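Local coordinates for adenosyl-chloride synthase (Thermotoga maritima, PDB 2ZBV), which probably acts on S-adenosyl-L-methionine, as a hydrolase or halogenase of its family, and binds adenosine between subunits of a trimer, at residues Ile2-Leu5 with Thr6-Leu10; Val49-Arg52 with Ala53-Asp56; Asp56-Pro59 with Ser60-Phe63. All blocks are in the same frame, centred on the assembly; numbering follows the deposited sequence.

Interaction 1 of 3, residues Ile2-Leu5 with Thr6-Leu10; sequences IGFL and TDWGL. With ADN (adenosine), chain D.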
# COMPACT_ATOMS: atom_id res chain seq x y z
N ILE A 2 -3.30 17.14 -2.06
CA ILE A 2 -3.54 16.46 -3.32
C ILE A 2 -4.08 15.05 -3.06
O ILE A 2 -3.45 14.27 -2.35
CB ILE A 2 -2.22 16.36 -4.14
CG1 ILE A 2 -1.85 17.73 -4.71
CG2 ILE A 2 -2.37 15.35 -5.27
CD1 ILE A 2 -0.47 17.76 -5.37
N GLY A 3 -5.24 14.73 -3.63
CA GLY A 3 -5.84 13.40 -3.48
C GLY A 3 -5.40 12.61 -4.71
O GLY A 3 -5.70 13.00 -5.83
N PHE A 4 -4.73 11.48 -4.49
CA PHE A 4 -4.16 10.68 -5.58
C PHE A 4 -4.91 9.36 -5.84
O PHE A 4 -5.02 8.52 -4.94
CB PHE A 4 -2.69 10.42 -5.20
CG PHE A 4 -1.76 10.09 -6.35
CD1 PHE A 4 -2.20 10.12 -7.68
CD2 PHE A 4 -0.43 9.74 -6.08
CE1 PHE A 4 -1.31 9.80 -8.73
CE2 PHE A 4 0.46 9.42 -7.12
CZ PHE A 4 0.01 9.45 -8.45
N LEU A 5 -5.41 9.19 -7.06
CA LEU A 5 -6.17 7.99 -7.45
C LEU A 5 -5.71 7.44 -8.81
O LEU A 5 -5.70 8.18 -9.80
CB LEU A 5 -7.67 8.34 -7.49
CG LEU A 5 -8.74 7.35 -7.95
CD1 LEU A 5 -8.67 6.08 -7.13
CD2 LEU A 5 -10.12 7.99 -7.78
N THR A 6 -5.34 6.16 -8.87
CA THR A 6 -4.89 5.53 -10.12
C THR A 6 -5.17 4.02 -10.14
O THR A 6 -5.68 3.45 -9.18
CB THR A 6 -3.36 5.67 -10.34
OG1 THR A 6 -2.68 4.70 -9.52
CG2 THR A 6 -2.85 7.08 -9.98
N ASP A 7 -4.79 3.39 -11.26
CA ASP A 7 -4.92 1.95 -11.43
C ASP A 7 -3.50 1.40 -11.61
O ASP A 7 -3.31 0.32 -12.16
CB ASP A 7 -5.78 1.63 -12.68
CG ASP A 7 -5.15 2.15 -13.98
OD1 ASP A 7 -4.32 3.08 -13.92
OD2 ASP A 7 -5.51 1.65 -15.07
N TRP A 8 -2.51 2.14 -11.13
CA TRP A 8 -1.11 1.74 -11.29
C TRP A 8 -0.62 0.61 -10.37
O TRP A 8 0.32 -0.09 -10.72
CB TRP A 8 -0.17 2.94 -11.11
CG TRP A 8 -0.48 4.13 -11.98
CD1 TRP A 8 -1.41 4.21 -12.98
CD2 TRP A 8 0.09 5.43 -11.86
NE1 TRP A 8 -1.47 5.49 -13.47
CE2 TRP A 8 -0.56 6.26 -12.80
CE3 TRP A 8 1.07 5.99 -11.03
CZ2 TRP A 8 -0.26 7.63 -12.93
CZ3 TRP A 8 1.38 7.35 -11.16
CH2 TRP A 8 0.71 8.15 -12.11
N GLY A 9 -1.25 0.46 -9.22
CA GLY A 9 -0.84 -0.58 -8.28
C GLY A 9 0.31 -0.09 -7.41
O GLY A 9 1.07 0.78 -7.83
N LEU A 10 0.44 -0.63 -6.21
CA LEU A 10 1.52 -0.22 -5.30
C LEU A 10 2.75 -1.10 -5.47
O LEU A 10 3.80 -0.84 -4.88
CB LEU A 10 1.04 -0.27 -3.85
CG LEU A 10 0.08 0.85 -3.41
CD1 LEU A 10 -0.34 0.62 -1.96
CD2 LEU A 10 0.77 2.20 -3.55
O5' ADN D . 0.06 6.21 -18.22
C5' ADN D . -0.58 5.47 -17.17
C4' ADN D . -1.79 4.72 -17.75
O4' ADN D . -1.40 3.75 -18.77
C3' ADN D . -2.56 3.91 -16.68
O3' ADN D . -3.59 4.71 -16.09
C2' ADN D . -3.09 2.70 -17.47
O2' ADN D . -4.51 2.65 -17.48
C1' ADN D . -2.52 2.85 -18.88
N9 ADN D . -2.08 1.54 -19.39
C8 ADN D . -1.02 0.79 -18.92
N7 ADN D . -0.91 -0.31 -19.58
C5 ADN D . -1.88 -0.37 -20.52
C6 ADN D . -2.26 -1.31 -21.52
N6 ADN D . -1.55 -2.49 -21.68
N1 ADN D . -3.32 -1.02 -22.30
C2 ADN D . -4.02 0.12 -22.17
N3 ADN D . -3.69 1.03 -21.24
C4 ADN D . -2.65 0.83 -20.41
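The Phe4 ring turns an edge to one face of the Trp8 indole, an offset edge-to-face pair with planes at 89° and 5.6 Å between the Phe4 ring centroid and that of the Trp8 six-membered ring. The touching atoms are Phe4 CZ and Trp8 CZ3, 3.7 Å apart. On that same indole face sits the methyl of Thr6: CG2 lies 3.7 Å above the plane, over the centre of the Trp8 ring, and also meets Phe4 CE1 at 3.4 Å, wedged between the two aromatics. At the pyrrole edge of the indole, in its plane, lies O3' of adenosine, 3.5 Å from Trp8 NE1. With chi1 at 78°, Thr6 OG1 stands between its own backbone N and carbonyl carbon; there OG1 accepts the backbone N-H of Trp8 (Trp8 N to Thr6 OG1 3.0 Å, 166° at the hydrogen). This ST turn bends the chain as it leaves the C-terminal end of strand 2-6, where loops of parallel alpha/beta folds commonly carry ligand sites. His36 is a second hydrogen-bond partner of the hydroxyl. The turn presents Asp7 to the nucleoside, and its carboxylate takes both ribose hydroxyls, one on each oxygen: adenosine O3' gives to Asp7 OD1 and adenosine O2' to Asp7 OD2, both at 2.8 Å. The paired bonds fix the sugar diol against the flat carboxylate, while the backbone N of Phe41 binds OD2 as well and so holds the group from the protein side. Thr125 and Asp68 of this chain and Asn182, Val242 and Leu244 of the second subunit add further hydrogen bonds to the nucleoside, and Phe180 of the second subunit packs on both Asp7 and Trp8.

Interaction 2 of 3, residues Val49-Arg52 with Ala53-Asp56; sequences VLYR and ASLD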
# COMPACT_ATOMS: atom_id res chain seq x y z
N VAL A 49 -15.29 5.65 -7.05
CA VAL A 49 -14.37 5.79 -5.91
C VAL A 49 -13.97 7.25 -5.72
O VAL A 49 -13.88 7.75 -4.60
CB VAL A 49 -13.07 4.95 -6.11
CG1 VAL A 49 -12.10 5.24 -4.97
CG2 VAL A 49 -13.40 3.45 -6.13
N LEU A 50 -13.72 7.94 -6.83
CA LEU A 50 -13.32 9.35 -6.80
C LEU A 50 -14.39 10.21 -6.12
O LEU A 50 -14.10 10.97 -5.20
CB LEU A 50 -13.12 9.87 -8.23
CG LEU A 50 -12.85 11.37 -8.34
CD1 LEU A 50 -11.52 11.70 -7.69
CD2 LEU A 50 -12.84 11.77 -9.82
N TYR A 51 -15.62 10.08 -6.58
CA TYR A 51 -16.69 10.87 -5.97
C TYR A 51 -16.83 10.60 -4.47
O TYR A 51 -16.80 11.52 -3.66
CB TYR A 51 -18.02 10.58 -6.66
CG TYR A 51 -19.19 11.17 -5.91
CD1 TYR A 51 -19.31 12.55 -5.74
CD2 TYR A 51 -20.17 10.34 -5.35
CE1 TYR A 51 -20.37 13.09 -5.01
CE2 TYR A 51 -21.23 10.88 -4.62
CZ TYR A 51 -21.32 12.26 -4.45
OH TYR A 51 -22.35 12.79 -3.72
N ARG A 52 -16.97 9.33 -4.10
CA ARG A 52 -17.13 8.98 -2.70
C ARG A 52 -15.98 9.47 -1.82
O ARG A 52 -16.21 9.99 -0.73
CB ARG A 52 -17.34 7.47 -2.57
CG ARG A 52 -18.58 7.07 -3.35
CD ARG A 52 -18.91 5.60 -3.34
NE ARG A 52 -19.98 5.37 -4.31
CZ ARG A 52 -20.72 4.27 -4.36
NH1 ARG A 52 -20.51 3.28 -3.49
NH2 ARG A 52 -21.66 4.15 -5.28
N ALA A 53 -14.75 9.33 -2.28
CA ALA A 53 -13.63 9.81 -1.48
C ALA A 53 -13.61 11.34 -1.39
O ALA A 53 -13.28 11.89 -0.34
CB ALA A 53 -12.32 9.32 -2.06
N SER A 54 -13.96 12.01 -2.49
CA SER A 54 -13.95 13.48 -2.54
C SER A 54 -14.87 14.12 -1.53
O SER A 54 -14.67 15.28 -1.15
CB SER A 54 -14.33 13.98 -3.94
OG SER A 54 -15.69 13.73 -4.24
N LEU A 55 -15.89 13.38 -1.10
CA LEU A 55 -16.84 13.89 -0.12
C LEU A 55 -16.15 14.20 1.21
O LEU A 55 -16.63 15.03 1.99
CB LEU A 55 -17.95 12.86 0.12
CG LEU A 55 -19.01 12.70 -0.97
CD1 LEU A 55 -19.85 11.46 -0.66
CD2 LEU A 55 -19.89 13.95 -1.03
N ASP A 56 -15.03 13.54 1.47
CA ASP A 56 -14.32 13.77 2.73
C ASP A 56 -13.09 14.69 2.63
O ASP A 56 -12.42 14.94 3.63
CB ASP A 56 -13.96 12.43 3.36
CG ASP A 56 -15.20 11.66 3.84
OD1 ASP A 56 -15.97 12.25 4.62
OD2 ASP A 56 -15.40 10.49 3.45
O HOH W 1 -16.76 9.21 1.75
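Successive i to i+4 bonds carry this part of helix 43-54, Ala53 N to Val49 O at 2.9 Å (163° at the hydrogen) and Ser54 N to Leu50 O at 2.9 Å, while Leu55 N bonds only weakly to the carbonyls of both Tyr51 and Arg52. The Ser54 side chain folds back to supplement them. With chi1 at 69° the hydroxyl is swung back over the preceding turn, and Ser54 OG gives a short 2.5 Å bond to Tyr51 O, meeting that carbonyl from the side, at 121° to C=O. This i to i-3 hydroxyl bond is common on helices and satisfies a carbonyl that the amide of Leu55 reaches only weakly; Tyr103 is a further partner of the hydroxyl. On the same flank Leu55 lies obliquely across the Tyr51 ring, with CG 4.1 Å above one face, toward the rim, and Leu55 CD2 3.8 Å from Tyr51 OH. With an alanine at Tyr51, CD1 and CD2 of Leu55 are likely to lose the ring they lie against, and a gap would probably open beside Tyr103, whose ring also meets this tyrosine. One water links Arg52 and Asp56, giving to Arg52 O at 2.7 Å and to Asp56 OD2 at 2.5 Å. Asp56 itself faces the third subunit, where Tyr118 and Arg129 hold its carboxylate by a hydrogen bond and a salt bridge. Arg52, extended from CG to NE, reaches Thr185 O and makes a cation-pi contact with Phe237. This part of the chain thus sits between helix 97-103, which meets Tyr51 and Leu55, strand 62-66, against which Leu50 and Ser54 pack, and strand 169-177, which touches Val49 and Arg52.

Interaction 3 of 3, residues Asp56-Pro59 with Ser60-Phe63; sequences DFPP and STVF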
# COMPACT_ATOMS: atom_id res chain seq x y z
N ASP A 56 -15.03 13.54 1.47
CA ASP A 56 -14.32 13.77 2.73
C ASP A 56 -13.09 14.69 2.63
O ASP A 56 -12.42 14.94 3.63
CB ASP A 56 -13.96 12.43 3.36
CG ASP A 56 -15.20 11.66 3.84
OD1 ASP A 56 -15.97 12.25 4.62
OD2 ASP A 56 -15.40 10.49 3.45
N PHE A 57 -12.81 15.19 1.43
CA PHE A 57 -11.69 16.11 1.23
C PHE A 57 -12.28 17.52 1.26
O PHE A 57 -13.42 17.73 0.86
CB PHE A 57 -11.00 15.86 -0.12
CG PHE A 57 -10.02 14.71 -0.10
CD1 PHE A 57 -8.66 14.96 -0.02
CD2 PHE A 57 -10.47 13.39 -0.16
CE1 PHE A 57 -7.74 13.91 -0.00
CE2 PHE A 57 -9.56 12.33 -0.14
CZ PHE A 57 -8.18 12.59 -0.06
N PRO A 58 -11.51 18.50 1.75
CA PRO A 58 -12.00 19.88 1.83
C PRO A 58 -12.02 20.63 0.50
O PRO A 58 -11.45 20.17 -0.50
CB PRO A 58 -11.04 20.52 2.83
CG PRO A 58 -9.74 19.87 2.46
CD PRO A 58 -10.14 18.40 2.30
N PRO A 59 -12.70 21.79 0.46
CA PRO A 59 -12.73 22.56 -0.79
C PRO A 59 -11.30 22.97 -1.09
O PRO A 59 -10.48 23.06 -0.18
CB PRO A 59 -13.63 23.75 -0.44
CG PRO A 59 -13.41 23.91 1.03
CD PRO A 59 -13.44 22.48 1.53
N SER A 60 -11.00 23.20 -2.37
CA SER A 60 -9.66 23.59 -2.83
C SER A 60 -8.70 22.42 -2.99
O SER A 60 -7.55 22.61 -3.37
CB SER A 60 -9.04 24.63 -1.89
OG SER A 60 -9.70 25.87 -2.01
N THR A 61 -9.17 21.21 -2.69
CA THR A 61 -8.34 20.03 -2.84
C THR A 61 -8.15 19.81 -4.33
O THR A 61 -9.08 20.03 -5.11
CB THR A 61 -9.04 18.77 -2.27
OG1 THR A 61 -9.27 18.93 -0.86
CG2 THR A 61 -8.17 17.53 -2.50
N VAL A 62 -6.95 19.39 -4.72
CA VAL A 62 -6.65 19.09 -6.11
C VAL A 62 -6.54 17.57 -6.21
O VAL A 62 -5.76 16.95 -5.50
CB VAL A 62 -5.30 19.71 -6.55
CG1 VAL A 62 -4.95 19.22 -7.95
CG2 VAL A 62 -5.38 21.24 -6.54
N PHE A 63 -7.33 16.97 -7.09
CA PHE A 63 -7.32 15.52 -7.27
C PHE A 63 -6.55 15.10 -8.52
O PHE A 63 -6.81 15.60 -9.62
CB PHE A 63 -8.75 14.99 -7.35
CG PHE A 63 -9.53 15.12 -6.06
CD1 PHE A 63 -9.48 14.11 -5.10
CD2 PHE A 63 -10.30 16.25 -5.81
CE1 PHE A 63 -10.20 14.22 -3.90
CE2 PHE A 63 -11.03 16.37 -4.61
CZ PHE A 63 -10.97 15.35 -3.66
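Phe63 directs its edge at the face of Phe57, an edge-to-face pair with centroids of the two rings 5.2 Å apart and planes at 68°. Phe63 CE1 stands 3.8 Å above the Phe57 plane, displaced toward the rim, and Phe63 CZ presses on Phe57 CB at 3.6 Å. Thr61 fills the angle between the rings: its methyl CG2 approaches Phe57 CD1 at 3.6 Å and lies over the rim of one face of Phe63. Its hydroxyl does a separate job. With chi1 at -62°, Thr61 OG1 lies beside its own backbone N, and both turn to one acceptor; Thr61 OG1 gives a short 2.5 Å bond to Pro58 O, while Thr61 N adds a weak one at 3.3 Å. The weak amide bond closes a type II beta turn from Pro58 to Thr61, with Ser60 at positive phi (82°) in its third position, and the hydroxyl bond reinforces it. The turn leads from helix 43-54 into strand 62-66, which lies between parallel strands 2-6 and 87-91. The Phe63 ring meets that of Phe88, on the latter strand, with the planes nearly parallel, Val62 packs on helix 127-140, and Phe57 touches Ala20 of the third subunit.

From the N terminus, interaction 1 turns the chain out of strand 2-6, interaction 2 lies on helix 43-54 and the residues that follow it, and interaction 3 brings the chain round into strand 62-66. All three are local and run in series: none nests in or crosses another, although Asp56 belongs to both 49-56 and 56-63. Strand 31-33, helix 43-54 and strand 62-66 form a beta-alpha-beta crossover whose two strands flank 2-6. Strand 2-6 is joined to it by Leu5 CD2, 3.6 Å from Leu50 CB, and by a probable bond from Gly3 N to Val62 O; inside the unit Ser54 CB lies 3.6 Å from Phe63 CZ. All three interactions meet the third subunit, and interaction 1 also opens onto the adenosine site shared with the second.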